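Local structure of SusD homolog (3EHM) at residues 152-157 with 498-503; 128-133 with 143-148; 83-88 with 490-495; 105-110 with 120-125. The protein probably binds mucin O-glycans at the cell surface of the gut symbiont Bacteroides thetaiotaomicron as a SusD-like outer-membrane lipoprotein. All blocks are in the same frame, centred on the assembly; numbering follows the deposited sequence.

Contact 1: residues 152-157 with 498-503; sequences SIAPKF and SNPNMA
Two asparagine side chains of 498-503 reach across to two successive backbone carbonyls of 152-157. The first is Asn-501, whose ND2 donates to Ala-154 O at 2.7 Å. This bond is bent at the hydrogen (143°), and the donor sits tilted from the carbonyl plane. The second is straighter: Asn-499 ND2 to Pro-155 O, 3.0 Å and 168°, in the carbonyl plane on a lone pair. Both acceptors lie close to the plane of the amide that grips them.

The other end of the Asn-499 amide is used within its own loop. Asn-499 OD1 takes the backbone N of Asn-501 at 2.8 Å, which makes an Asx turn. With CG anti to the backbone N (chi1 -178°), the amide lies where it can close this turn and still reach Pro-155. The contact thus joins two loops far apart in sequence, one after helix 116-140 and one between the short helices 495-498 and 505-509. In the facing loop Ser-152 forms an ST turn.

Around these bonds the packing is modest. Ala-154 CB touches Pro-500 CD. Phe-157 meets Asn-499 ND2 at its ring edge, and Phe-157 CE1 lies 3.7 Å from CG of selenomethionine Met-502. The selenium approaches the same ring obliquely, 5.2 Å from its centroid, as a Met-aromatic contact. Ile-505 and Leu-508 also pack on Phe-157. Near the surface, Lys-156 runs its CD past Asn-501 OD1 and pairs its NZ with Glu-504. Water 2 bridges Phe-157 N and Asn-501 O, 2.8 Å from each.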
loop_
_atom_site.group_PDB
_atom_site.type_symbol
_atom_site.label_atom_id
_atom_site.label_comp_id
_atom_site.label_asym_id
_atom_site.label_seq_id
_atom_site.Cartn_x
_atom_site.Cartn_y
_atom_site.Cartn_z
ATOM N N SER A 152 -22.805 -15.622 10.323
ATOM C CA SER A 152 -22.255 -16.492 11.353
ATOM C C SER A 152 -21.626 -15.729 12.519
ATOM O O SER A 152 -20.967 -14.705 12.332
ATOM C CB SER A 152 -21.216 -17.432 10.740
ATOM O OG SER A 152 -20.729 -18.342 11.707
ATOM N N ILE A 153 -21.839 -16.249 13.723
ATOM C CA ILE A 153 -21.301 -15.658 14.942
ATOM C C ILE A 153 -19.829 -16.067 15.079
ATOM O O ILE A 153 -19.065 -15.455 15.826
ATOM C CB ILE A 153 -22.104 -16.153 16.180
ATOM C CG1 ILE A 153 -21.562 -15.521 17.466
ATOM C CG2 ILE A 153 -22.053 -17.679 16.255
ATOM C CD1 ILE A 153 -21.885 -14.040 17.619
ATOM N N ALA A 154 -19.440 -17.102 14.338
ATOM C CA ALA A 154 -18.068 -17.605 14.365
ATOM C C ALA A 154 -17.549 -17.810 12.939
ATOM O O ALA A 154 -17.398 -18.941 12.477
ATOM C CB ALA A 154 -18.012 -18.916 15.141
ATOM N N PRO A 155 -17.265 -16.706 12.226
ATOM C CA PRO A 155 -16.764 -16.710 10.847
ATOM C C PRO A 155 -15.626 -17.687 10.563
ATOM O O PRO A 155 -14.653 -17.765 11.311
ATOM C CB PRO A 155 -16.336 -15.261 10.639
ATOM C CG PRO A 155 -17.340 -14.512 11.443
ATOM C CD PRO A 155 -17.404 -15.324 12.720
ATOM N N LYS A 156 -15.764 -18.428 9.468
ATOM C CA LYS A 156 -14.756 -19.389 9.034
ATOM C C LYS A 156 -13.722 -18.627 8.203
ATOM O O LYS A 156 -14.085 -17.795 7.373
ATOM C CB LYS A 156 -15.415 -20.472 8.175
ATOM C CG LYS A 156 -14.461 -21.485 7.551
ATOM C CD LYS A 156 -13.985 -22.526 8.554
ATOM C CE LYS A 156 -13.216 -23.642 7.851
ATOM N NZ LYS A 156 -12.771 -24.709 8.790
ATOM N N PHE A 157 -12.439 -18.902 8.429
ATOM C CA PHE A 157 -11.374 -18.233 7.684
ATOM C C PHE A 157 -10.908 -19.058 6.488
ATOM O O PHE A 157 -10.981 -20.289 6.504
ATOM C CB PHE A 157 -10.175 -17.953 8.596
ATOM C CG PHE A 157 -10.360 -16.772 9.508
ATOM C CD1 PHE A 157 -11.395 -16.746 10.439
ATOM C CD2 PHE A 157 -9.485 -15.691 9.448
ATOM C CE1 PHE A 157 -11.555 -15.657 11.303
ATOM C CE2 PHE A 157 -9.636 -14.597 10.307
ATOM C CZ PHE A 157 -10.674 -14.582 11.238
ATOM N N SER A 498 -12.964 -15.526 21.110
ATOM C CA SER A 498 -14.300 -15.160 20.641
ATOM C C SER A 498 -14.750 -15.863 19.358
ATOM O O SER A 498 -15.905 -15.742 18.953
ATOM C CB SER A 498 -14.378 -13.644 20.443
ATOM O OG SER A 498 -14.082 -12.958 21.649
ATOM N N ASN A 499 -13.837 -16.586 18.716
ATOM C CA ASN A 499 -14.156 -17.303 17.483
ATOM C C ASN A 499 -13.355 -18.602 17.411
ATOM O O ASN A 499 -12.166 -18.591 17.079
ATOM C CB ASN A 499 -13.824 -16.441 16.266
ATOM C CG ASN A 499 -14.188 -17.115 14.954
ATOM O OD1 ASN A 499 -14.394 -18.328 14.900
ATOM N ND2 ASN A 499 -14.258 -16.331 13.887
ATOM N N PRO A 500 -13.998 -19.739 17.714
ATOM C CA PRO A 500 -13.317 -21.037 17.677
ATOM C C PRO A 500 -12.777 -21.476 16.314
ATOM O O PRO A 500 -12.010 -22.432 16.231
ATOM C CB PRO A 500 -14.373 -21.999 18.235
ATOM C CG PRO A 500 -15.666 -21.350 17.851
ATOM C CD PRO A 500 -15.395 -19.895 18.160
ATOM N N ASN A 501 -13.169 -20.794 15.242
ATOM C CA ASN A 501 -12.665 -21.167 13.924
ATOM C C ASN A 501 -11.276 -20.594 13.676
ATOM O O ASN A 501 -10.602 -20.966 12.714
ATOM C CB ASN A 501 -13.619 -20.705 12.819
ATOM C CG ASN A 501 -14.725 -21.708 12.550
ATOM O OD1 ASN A 501 -14.464 -22.898 12.377
ATOM N ND2 ASN A 501 -15.963 -21.233 12.505
HETATM N N MSE A 502 -10.845 -19.691 14.550
HETATM C CA MSE A 502 -9.530 -19.079 14.408
HETATM C C MSE A 502 -8.406 -20.013 14.830
HETATM O O MSE A 502 -7.250 -19.796 14.477
HETATM C CB MSE A 502 -9.461 -17.780 15.215
HETATM C CG MSE A 502 -10.336 -16.676 14.637
HETATM SE SE MSE A 502 -10.076 -14.967 15.489
HETATM C CE MSE A 502 -8.579 -14.357 14.420
ATOM N N ALA A 503 -8.747 -21.059 15.577
ATOM C CA ALA A 503 -7.747 -22.016 16.040
ATOM C C ALA A 503 -7.003 -22.637 14.862
ATOM O O ALA A 503 -5.904 -23.165 15.009
ATOM C CB ALA A 503 -8.423 -23.110 16.866
HETATM O O HOH W 1 -12.293 -24.316 12.050
HETATM O O HOH W 2 -11.535 -20.925 10.126
#

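Contact 2: residues 128-133 with 143-148; sequences VRNIAW and IAYNSA
The apolar part of this contact is made by Trp-133, whose six-membered ring meets Tyr-145 and Ala-148 along its edge. Trp-133 CE3 meets Tyr-145 CD1 at 3.7 Å, and Trp-133 CH2 meets Ala-148 CB at 3.5 Å. Ile-143 CD1 packs at the backbone of the tryptophan, 3.8 Å from Trp-133 O. Arg-129, one turn earlier, lays its CG over the centre of one indole face, while Tyr-96 stacks with the ring.

The loop that follows helix 116-140 doubles back and lies against the body of that helix. A type I turn from Tyr-145 to Ala-148 shapes the returning loop. The helical surroundings are consistent with the tetratricopeptide-like part of a SusD protein.

The polar part is a buried cluster at the Tyr-145 hydroxyl. Tyr-145 CG is anti to the backbone N (chi1 -173°), which carries the phenol to Asn-130. Tyr-145 OH is 2.9 Å from Asn-130 OD1 and also hydrogen-bonds with Asp-170. The guanidinium plane of Arg-129 stands 65° from the phenol plane. Arg-129 NH2 donates in plane to a lone pair of Asn-130 OD1 at 3.1 Å, which holds the amide oxygen beside the phenol. A phenylalanine in place of Tyr-145 would probably leave Asp-170 and the buried Asn-130 OD1 without that hydroxyl.

Water 3 accepts from Arg-129 NH1 and donates to Tyr-145 O, at 2.9 Å each.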
loop_
_atom_site.group_PDB
_atom_site.type_symbol
_atom_site.label_atom_id
_atom_site.label_comp_id
_atom_site.label_asym_id
_atom_site.label_seq_id
_atom_site.Cartn_x
_atom_site.Cartn_y
_atom_site.Cartn_z
ATOM N N VAL A 128 -15.318 -2.327 -4.093
ATOM C CA VAL A 128 -14.793 -1.523 -2.991
ATOM C C VAL A 128 -14.413 -2.430 -1.821
ATOM O O VAL A 128 -13.374 -2.243 -1.194
ATOM C CB VAL A 128 -15.825 -0.478 -2.517
ATOM C CG1 VAL A 128 -15.306 0.254 -1.293
ATOM C CG2 VAL A 128 -16.097 0.512 -3.635
ATOM N N ARG A 129 -15.254 -3.419 -1.532
ATOM C CA ARG A 129 -14.973 -4.346 -0.441
ATOM C C ARG A 129 -13.681 -5.116 -0.714
ATOM O O ARG A 129 -12.833 -5.269 0.169
ATOM C CB ARG A 129 -16.114 -5.350 -0.278
ATOM C CG ARG A 129 -15.942 -6.263 0.928
ATOM C CD ARG A 129 -16.796 -7.514 0.821
ATOM N NE ARG A 129 -16.274 -8.440 -0.183
ATOM C CZ ARG A 129 -16.716 -9.680 -0.354
ATOM N NH1 ARG A 129 -17.693 -10.147 0.409
ATOM N NH2 ARG A 129 -16.169 -10.461 -1.276
ATOM N N ASN A 130 -13.532 -5.593 -1.945
ATOM C CA ASN A 130 -12.356 -6.362 -2.319
ATOM C C ASN A 130 -11.058 -5.563 -2.334
ATOM O O ASN A 130 -10.000 -6.110 -2.045
ATOM C CB ASN A 130 -12.587 -7.057 -3.664
ATOM C CG ASN A 130 -13.701 -8.092 -3.590
ATOM O OD1 ASN A 130 -13.927 -8.696 -2.542
ATOM N ND2 ASN A 130 -14.395 -8.305 -4.702
ATOM N N ILE A 131 -11.123 -4.275 -2.657
ATOM C CA ILE A 131 -9.906 -3.466 -2.642
ATOM C C ILE A 131 -9.453 -3.369 -1.188
ATOM O O ILE A 131 -8.264 -3.431 -0.884
ATOM C CB ILE A 131 -10.147 -2.042 -3.161
ATOM C CG1 ILE A 131 -10.526 -2.080 -4.638
ATOM C CG2 ILE A 131 -8.880 -1.203 -2.973
ATOM C CD1 ILE A 131 -10.927 -0.725 -5.185
ATOM N N ALA A 132 -10.418 -3.225 -0.288
ATOM C CA ALA A 132 -10.113 -3.121 1.134
ATOM C C ALA A 132 -9.614 -4.449 1.700
ATOM O O ALA A 132 -8.619 -4.488 2.426
ATOM C CB ALA A 132 -11.346 -2.659 1.899
ATOM N N TRP A 133 -10.291 -5.541 1.362
ATOM C CA TRP A 133 -9.887 -6.839 1.885
ATOM C C TRP A 133 -8.634 -7.408 1.240
ATOM O O TRP A 133 -8.056 -8.365 1.753
ATOM C CB TRP A 133 -11.050 -7.828 1.813
ATOM C CG TRP A 133 -12.133 -7.491 2.797
ATOM C CD1 TRP A 133 -12.141 -6.448 3.688
ATOM C CD2 TRP A 133 -13.358 -8.201 3.005
ATOM N NE1 TRP A 133 -13.292 -6.472 4.437
ATOM C CE2 TRP A 133 -14.059 -7.536 4.039
ATOM C CE3 TRP A 133 -13.932 -9.337 2.420
ATOM C CZ2 TRP A 133 -15.306 -7.970 4.500
ATOM C CZ3 TRP A 133 -15.173 -9.770 2.879
ATOM C CH2 TRP A 133 -15.845 -9.086 3.909
ATOM N N ILE A 143 -8.138 -14.732 5.987
ATOM C CA ILE A 143 -9.229 -13.857 6.408
ATOM C C ILE A 143 -10.561 -14.537 6.096
ATOM O O ILE A 143 -10.617 -15.466 5.278
ATOM C CB ILE A 143 -9.212 -12.489 5.679
ATOM C CG1 ILE A 143 -9.387 -12.694 4.174
ATOM C CG2 ILE A 143 -7.916 -11.741 5.984
ATOM C CD1 ILE A 143 -9.662 -11.403 3.406
ATOM N N ALA A 144 -11.627 -14.081 6.749
ATOM C CA ALA A 144 -12.959 -14.637 6.517
ATOM C C ALA A 144 -13.505 -14.003 5.243
ATOM O O ALA A 144 -14.227 -13.007 5.293
ATOM C CB ALA A 144 -13.873 -14.321 7.697
ATOM N N TYR A 145 -13.159 -14.584 4.100
ATOM C CA TYR A 145 -13.590 -14.042 2.819
ATOM C C TYR A 145 -14.872 -14.657 2.268
ATOM O O TYR A 145 -15.872 -13.963 2.091
ATOM C CB TYR A 145 -12.478 -14.199 1.781
ATOM C CG TYR A 145 -12.790 -13.508 0.478
ATOM C CD1 TYR A 145 -12.596 -12.132 0.329
ATOM C CD2 TYR A 145 -13.340 -14.216 -0.591
ATOM C CE1 TYR A 145 -12.945 -11.480 -0.855
ATOM C CE2 TYR A 145 -13.692 -13.574 -1.773
ATOM C CZ TYR A 145 -13.496 -12.211 -1.900
ATOM O OH TYR A 145 -13.861 -11.584 -3.072
ATOM N N ASN A 146 -14.847 -15.955 1.990
ATOM C CA ASN A 146 -16.022 -16.618 1.437
ATOM C C ASN A 146 -17.197 -16.729 2.403
ATOM O O ASN A 146 -18.349 -16.805 1.977
ATOM C CB ASN A 146 -15.645 -18.008 0.922
ATOM C CG ASN A 146 -14.804 -17.946 -0.337
ATOM O OD1 ASN A 146 -15.187 -17.309 -1.321
ATOM N ND2 ASN A 146 -13.656 -18.612 -0.317
ATOM N N SER A 147 -16.908 -16.732 3.698
ATOM C CA SER A 147 -17.960 -16.837 4.703
ATOM C C SER A 147 -18.648 -15.493 4.943
ATOM O O SER A 147 -19.716 -15.436 5.562
ATOM C CB SER A 147 -17.376 -17.363 6.017
ATOM O OG SER A 147 -16.348 -16.512 6.498
ATOM N N ALA A 148 -18.040 -14.421 4.444
ATOM C CA ALA A 148 -18.581 -13.076 4.613
ATOM C C ALA A 148 -20.030 -12.981 4.162
ATOM O O ALA A 148 -20.359 -13.284 3.012
ATOM C CB ALA A 148 -17.738 -12.069 3.846
HETATM O O HOH W 3 -17.358 -12.989 -0.178
#

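Contact 3: residues 83-88 with 490-495; sequences FTDSRM and RFAPTA
Arg-490 grips a single backbone atom, Phe-83 O, side-on with two nitrogens. Its extended chain brings Arg-490 NE and Arg-490 NH2 to Phe-83 O at 2.9 and 3.0 Å respectively. The carbonyl lies at the guanidinium edge, and Pro-493 CG covers one face. This is the tight side of the contact. Arg-490 CG packs on Phe-83 CB at 3.8 Å, and Met-88 CB packs on Ala-492 CB at 4.1 Å. Arg-490 N and O are buried by the contact and have no partner anywhere in the model. An alanine at Arg-490 removes both donors, and would probably leave Phe-83 O without these bonds and open a gap beside Phe-83 CB.

The site is the start of helix 85-110, where Thr-84 is the N-cap and its OG1 accepts from Arg-87 N. The loop before helix 495-498 lies across this end.

Toward solvent the contact becomes polar. Asp-85, in the first helical turn, takes two donors of Thr-494, one on each carboxylate oxygen. Asp-85 OD1 takes Thr-494 N at 2.9 Å, and Asp-85 OD2 takes Thr-494 OG1 at 2.6 Å, each on its syn lone pair.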
loop_
_atom_site.group_PDB
_atom_site.type_symbol
_atom_site.label_atom_id
_atom_site.label_comp_id
_atom_site.label_asym_id
_atom_site.label_seq_id
_atom_site.Cartn_x
_atom_site.Cartn_y
_atom_site.Cartn_z
ATOM N N PHE A 83 3.329 -6.133 18.290
ATOM C CA PHE A 83 1.940 -6.351 17.908
ATOM C C PHE A 83 1.037 -6.757 19.069
ATOM O O PHE A 83 0.635 -7.915 19.189
ATOM C CB PHE A 83 1.877 -7.394 16.788
ATOM C CG PHE A 83 2.683 -7.027 15.562
ATOM C CD1 PHE A 83 2.984 -5.695 15.275
ATOM C CD2 PHE A 83 3.103 -8.010 14.670
ATOM C CE1 PHE A 83 3.689 -5.350 14.115
ATOM C CE2 PHE A 83 3.807 -7.676 13.504
ATOM C CZ PHE A 83 4.100 -6.345 13.229
ATOM N N THR A 84 0.703 -5.780 19.905
ATOM C CA THR A 84 -0.138 -6.008 21.076
ATOM C C THR A 84 -1.576 -6.358 20.729
ATOM O O THR A 84 -2.049 -6.096 19.624
ATOM C CB THR A 84 -0.167 -4.775 21.975
ATOM O OG1 THR A 84 -0.800 -3.697 21.276
ATOM C CG2 THR A 84 1.254 -4.364 22.354
ATOM N N ASP A 85 -2.268 -6.949 21.697
ATOM C CA ASP A 85 -3.653 -7.350 21.520
ATOM C C ASP A 85 -4.520 -6.160 21.098
ATOM O O ASP A 85 -5.292 -6.252 20.143
ATOM C CB ASP A 85 -4.193 -7.941 22.826
ATOM C CG ASP A 85 -5.375 -8.859 22.602
ATOM O OD1 ASP A 85 -5.156 -10.035 22.240
ATOM O OD2 ASP A 85 -6.523 -8.402 22.776
ATOM N N SER A 86 -4.385 -5.042 21.804
ATOM C CA SER A 86 -5.179 -3.858 21.489
ATOM C C SER A 86 -4.896 -3.288 20.099
ATOM O O SER A 86 -5.825 -2.950 19.372
ATOM C CB SER A 86 -4.954 -2.765 22.538
ATOM O OG SER A 86 -3.597 -2.373 22.567
ATOM N N ARG A 87 -3.623 -3.189 19.721
ATOM C CA ARG A 87 -3.283 -2.639 18.408
ATOM C C ARG A 87 -3.617 -3.560 17.232
ATOM O O ARG A 87 -3.934 -3.081 16.142
ATOM C CB ARG A 87 -1.802 -2.246 18.360
ATOM C CG ARG A 87 -1.430 -1.115 19.325
ATOM C CD ARG A 87 -2.188 0.187 19.032
ATOM N NE ARG A 87 -1.806 0.790 17.758
ATOM C CZ ARG A 87 -2.196 1.993 17.348
ATOM N NH1 ARG A 87 -2.988 2.736 18.114
ATOM N NH2 ARG A 87 -1.796 2.455 16.169
HETATM N N MSE A 88 -3.536 -4.874 17.442
HETATM C CA MSE A 88 -3.851 -5.826 16.380
HETATM C C MSE A 88 -5.364 -5.928 16.215
HETATM O O MSE A 88 -5.869 -6.162 15.115
HETATM C CB MSE A 88 -3.251 -7.200 16.689
HETATM C CG MSE A 88 -1.743 -7.244 16.521
HETATM SE SE MSE A 88 -1.197 -6.695 14.725
HETATM C CE MSE A 88 -0.738 -4.846 15.080
ATOM N N ARG A 490 0.034 -9.868 13.146
ATOM C CA ARG A 490 -0.489 -11.101 13.724
ATOM C C ARG A 490 -1.860 -10.747 14.284
ATOM O O ARG A 490 -2.119 -9.587 14.604
ATOM C CB ARG A 490 0.406 -11.622 14.859
ATOM C CG ARG A 490 0.325 -10.804 16.143
ATOM C CD ARG A 490 0.896 -11.552 17.340
ATOM N NE ARG A 490 0.772 -10.755 18.559
ATOM C CZ ARG A 490 0.896 -11.237 19.790
ATOM N NH1 ARG A 490 1.154 -12.525 19.981
ATOM N NH2 ARG A 490 0.746 -10.430 20.834
ATOM N N PHE A 491 -2.744 -11.730 14.384
ATOM C CA PHE A 491 -4.066 -11.476 14.940
ATOM C C PHE A 491 -3.912 -11.294 16.442
ATOM O O PHE A 491 -2.922 -11.737 17.032
ATOM C CB PHE A 491 -5.001 -12.652 14.658
ATOM C CG PHE A 491 -5.355 -12.802 13.210
ATOM C CD1 PHE A 491 -6.275 -11.949 12.616
ATOM C CD2 PHE A 491 -4.735 -13.768 12.427
ATOM C CE1 PHE A 491 -6.572 -12.054 11.259
ATOM C CE2 PHE A 491 -5.026 -13.882 11.068
ATOM C CZ PHE A 491 -5.944 -13.022 10.485
ATOM N N ALA A 492 -4.882 -10.624 17.052
ATOM C CA ALA A 492 -4.867 -10.404 18.491
ATOM C C ALA A 492 -5.142 -11.753 19.156
ATOM O O ALA A 492 -6.163 -12.383 18.887
ATOM C CB ALA A 492 -5.946 -9.392 18.871
ATOM N N PRO A 493 -4.225 -12.223 20.020
ATOM C CA PRO A 493 -4.401 -13.507 20.702
ATOM C C PRO A 493 -5.790 -13.708 21.314
ATOM O O PRO A 493 -6.390 -14.772 21.167
ATOM C CB PRO A 493 -3.296 -13.484 21.757
ATOM C CG PRO A 493 -2.199 -12.757 21.050
ATOM C CD PRO A 493 -2.943 -11.600 20.400
ATOM N N THR A 494 -6.309 -12.684 21.988
ATOM C CA THR A 494 -7.617 -12.797 22.619
ATOM C C THR A 494 -8.754 -13.001 21.629
ATOM O O THR A 494 -9.820 -13.472 22.011
ATOM C CB THR A 494 -7.953 -11.565 23.484
ATOM O OG1 THR A 494 -8.113 -10.416 22.644
ATOM C CG2 THR A 494 -6.850 -11.311 24.502
ATOM N N ALA A 495 -8.535 -12.656 20.362
ATOM C CA ALA A 495 -9.579 -12.828 19.352
ATOM C C ALA A 495 -9.943 -14.305 19.209
ATOM O O ALA A 495 -11.086 -14.646 18.904
ATOM C CB ALA A 495 -9.117 -12.267 18.008
HETATM O O HOH W 4 -6.830 -9.112 15.459
#

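Contact 4: residues 105-110 with 120-125; sequences EIYEIA and AILEIA
Leu-122 and Ala-125 of helix 116-140 meet Ile-106, Tyr-107 and Ala-110 of helix 85-110. The two short helical segments run nearly antiparallel, at 156°, and their axes come within 9.9 Å. They belong to consecutive helices joined by a short turn, so this is a helical hairpin. Such pairs are the building material of the tetratricopeptide-like region of SusD proteins.

In sequence order, Ile-121 comes first. It points toward the partner helix without touching 105-110, and also packs on Tyr-25 of helix 23-36. Ala-110 touches the same tyrosine.

Leu-122 follows and carries most of the contact. Leu-122 CB meets Ala-110 CB at 4.1 Å, where the two backbones come nearest. The branch beyond swings toward the earlier turn of the other helix, since CG stands opposite the backbone N (chi1 174°). Leu-122 CD1 then rests 4.1 Å from Tyr-107 CA and 4.2 Å from Tyr-107 CD1. It lies at the tyrosine ring edge, near the ring plane. Trp-103, one turn back, stacks with that ring. Ile-106 CG2 is a looser neighbour of the same methyl, 4.5 Å from Leu-122 CD1.

Ala-125 ends the walk. Ala-125 CB meets Ile-106 CG2 at 4.1 Å, a small methyl set against a branched side chain.

No hydrogen bond or charge pair crosses between the segments. The contact therefore rests on dispersion and the exclusion of water, and side-chain shape rather than bond direction sets how the helices fit.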
loop_
_atom_site.group_PDB
_atom_site.type_symbol
_atom_site.label_atom_id
_atom_site.label_comp_id
_atom_site.label_asym_id
_atom_site.label_seq_id
_atom_site.Cartn_x
_atom_site.Cartn_y
_atom_site.Cartn_z
ATOM N N GLU A 105 -24.696 -4.984 5.188
ATOM C CA GLU A 105 -26.063 -4.472 5.113
ATOM C C GLU A 105 -26.476 -4.294 3.652
ATOM O O GLU A 105 -27.614 -4.578 3.285
ATOM C CB GLU A 105 -26.185 -3.139 5.852
ATOM C CG GLU A 105 -25.716 -3.201 7.293
ATOM C CD GLU A 105 -26.089 -1.961 8.085
ATOM O OE1 GLU A 105 -26.137 -0.861 7.489
ATOM O OE2 GLU A 105 -26.322 -2.090 9.307
ATOM N N ILE A 106 -25.544 -3.827 2.824
ATOM C CA ILE A 106 -25.817 -3.634 1.403
ATOM C C ILE A 106 -26.097 -4.999 0.782
ATOM O O ILE A 106 -27.037 -5.162 0.006
ATOM C CB ILE A 106 -24.608 -2.985 0.678
ATOM C CG1 ILE A 106 -24.445 -1.537 1.144
ATOM C CG2 ILE A 106 -24.803 -3.038 -0.840
ATOM C CD1 ILE A 106 -23.288 -0.808 0.480
ATOM N N TYR A 107 -25.273 -5.977 1.140
ATOM C CA TYR A 107 -25.415 -7.339 0.638
ATOM C C TYR A 107 -26.792 -7.894 0.989
ATOM O O TYR A 107 -27.508 -8.412 0.131
ATOM C CB TYR A 107 -24.327 -8.232 1.245
ATOM C CG TYR A 107 -24.404 -9.685 0.831
ATOM C CD1 TYR A 107 -24.242 -10.061 -0.500
ATOM C CD2 TYR A 107 -24.624 -10.687 1.776
ATOM C CE1 TYR A 107 -24.294 -11.399 -0.882
ATOM C CE2 TYR A 107 -24.678 -12.029 1.404
ATOM C CZ TYR A 107 -24.512 -12.376 0.075
ATOM O OH TYR A 107 -24.554 -13.702 -0.296
ATOM N N GLU A 108 -27.159 -7.784 2.259
ATOM C CA GLU A 108 -28.443 -8.287 2.720
ATOM C C GLU A 108 -29.601 -7.669 1.940
ATOM O O GLU A 108 -30.565 -8.353 1.596
ATOM C CB GLU A 108 -28.601 -8.004 4.220
ATOM C CG GLU A 108 -29.970 -8.357 4.777
ATOM C CD GLU A 108 -30.007 -8.363 6.295
ATOM O OE1 GLU A 108 -31.100 -8.585 6.859
ATOM O OE2 GLU A 108 -28.945 -8.153 6.925
ATOM N N ILE A 109 -29.492 -6.379 1.643
ATOM C CA ILE A 109 -30.542 -5.665 0.926
ATOM C C ILE A 109 -30.618 -5.945 -0.573
ATOM O O ILE A 109 -31.705 -6.017 -1.142
ATOM C CB ILE A 109 -30.390 -4.138 1.108
ATOM C CG1 ILE A 109 -30.453 -3.775 2.593
ATOM C CG2 ILE A 109 -31.490 -3.410 0.347
ATOM C CD1 ILE A 109 -30.109 -2.317 2.884
ATOM N N ALA A 110 -29.468 -6.121 -1.211
ATOM C CA ALA A 110 -29.443 -6.331 -2.654
ATOM C C ALA A 110 -29.220 -7.741 -3.194
ATOM O O ALA A 110 -29.507 -7.992 -4.360
ATOM C CB ALA A 110 -28.402 -5.392 -3.270
ATOM N N ALA A 120 -25.996 -3.984 -9.976
ATOM C CA ALA A 120 -24.829 -3.165 -10.289
ATOM C C ALA A 120 -24.294 -2.500 -9.026
ATOM O O ALA A 120 -23.080 -2.407 -8.824
ATOM C CB ALA A 120 -25.199 -2.105 -11.322
ATOM N N ILE A 121 -25.206 -2.025 -8.184
ATOM C CA ILE A 121 -24.818 -1.386 -6.936
ATOM C C ILE A 121 -24.044 -2.380 -6.083
ATOM O O ILE A 121 -22.986 -2.055 -5.550
ATOM C CB ILE A 121 -26.051 -0.897 -6.153
ATOM C CG1 ILE A 121 -26.607 0.369 -6.812
ATOM C CG2 ILE A 121 -25.685 -0.644 -4.696
ATOM C CD1 ILE A 121 -27.832 0.934 -6.127
ATOM N N LEU A 122 -24.574 -3.595 -5.964
ATOM C CA LEU A 122 -23.922 -4.630 -5.173
ATOM C C LEU A 122 -22.537 -4.961 -5.719
ATOM O O LEU A 122 -21.586 -5.105 -4.951
ATOM C CB LEU A 122 -24.782 -5.902 -5.128
ATOM C CG LEU A 122 -24.152 -7.127 -4.446
ATOM C CD1 LEU A 122 -23.760 -6.788 -3.021
ATOM C CD2 LEU A 122 -25.133 -8.285 -4.457
ATOM N N GLU A 123 -22.412 -5.077 -7.040
ATOM C CA GLU A 123 -21.113 -5.397 -7.627
ATOM C C GLU A 123 -20.107 -4.266 -7.425
ATOM O O GLU A 123 -18.916 -4.515 -7.254
ATOM C CB GLU A 123 -21.249 -5.731 -9.117
ATOM C CG GLU A 123 -21.987 -7.045 -9.403
ATOM C CD GLU A 123 -21.529 -8.200 -8.516
ATOM O OE1 GLU A 123 -20.311 -8.341 -8.270
ATOM O OE2 GLU A 123 -22.397 -8.979 -8.069
ATOM N N ILE A 124 -20.577 -3.023 -7.447
ATOM C CA ILE A 124 -19.681 -1.893 -7.224
ATOM C C ILE A 124 -19.239 -1.965 -5.761
ATOM O O ILE A 124 -18.073 -1.749 -5.434
ATOM C CB ILE A 124 -20.392 -0.547 -7.513
ATOM C CG1 ILE A 124 -20.601 -0.403 -9.024
ATOM C CG2 ILE A 124 -19.567 0.630 -6.963
ATOM C CD1 ILE A 124 -21.430 0.793 -9.425
ATOM N N ALA A 125 -20.182 -2.293 -4.886
ATOM C CA ALA A 125 -19.882 -2.425 -3.463
ATOM C C ALA A 125 -18.886 -3.572 -3.270
ATOM O O ALA A 125 -18.002 -3.501 -2.416
ATOM C CB ALA A 125 -21.161 -2.697 -2.685
#

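From the N terminus, the chain first enters contact 3 at 83-88. Contact 4 then pairs the end of helix 85-110 with 120-125 on helix 116-140. Contact 2 follows on the same helix, closing a short loop at 143-148. Contacts 4 and 2 are in series, and both nest inside the long loop that contact 3 closes at 490-495. Contact 1 opens at 152-157 and closes at 498-503, so it crosses contact 3. It touches contact 2 through Lys-156 and contact 3 through Phe-157 and Met-502. Contact 3 ties a late loop to the start of helix 85-110. Contact 1 ties another to the loop after helix 116-140, which contacts 4 and 2 join to the early helices.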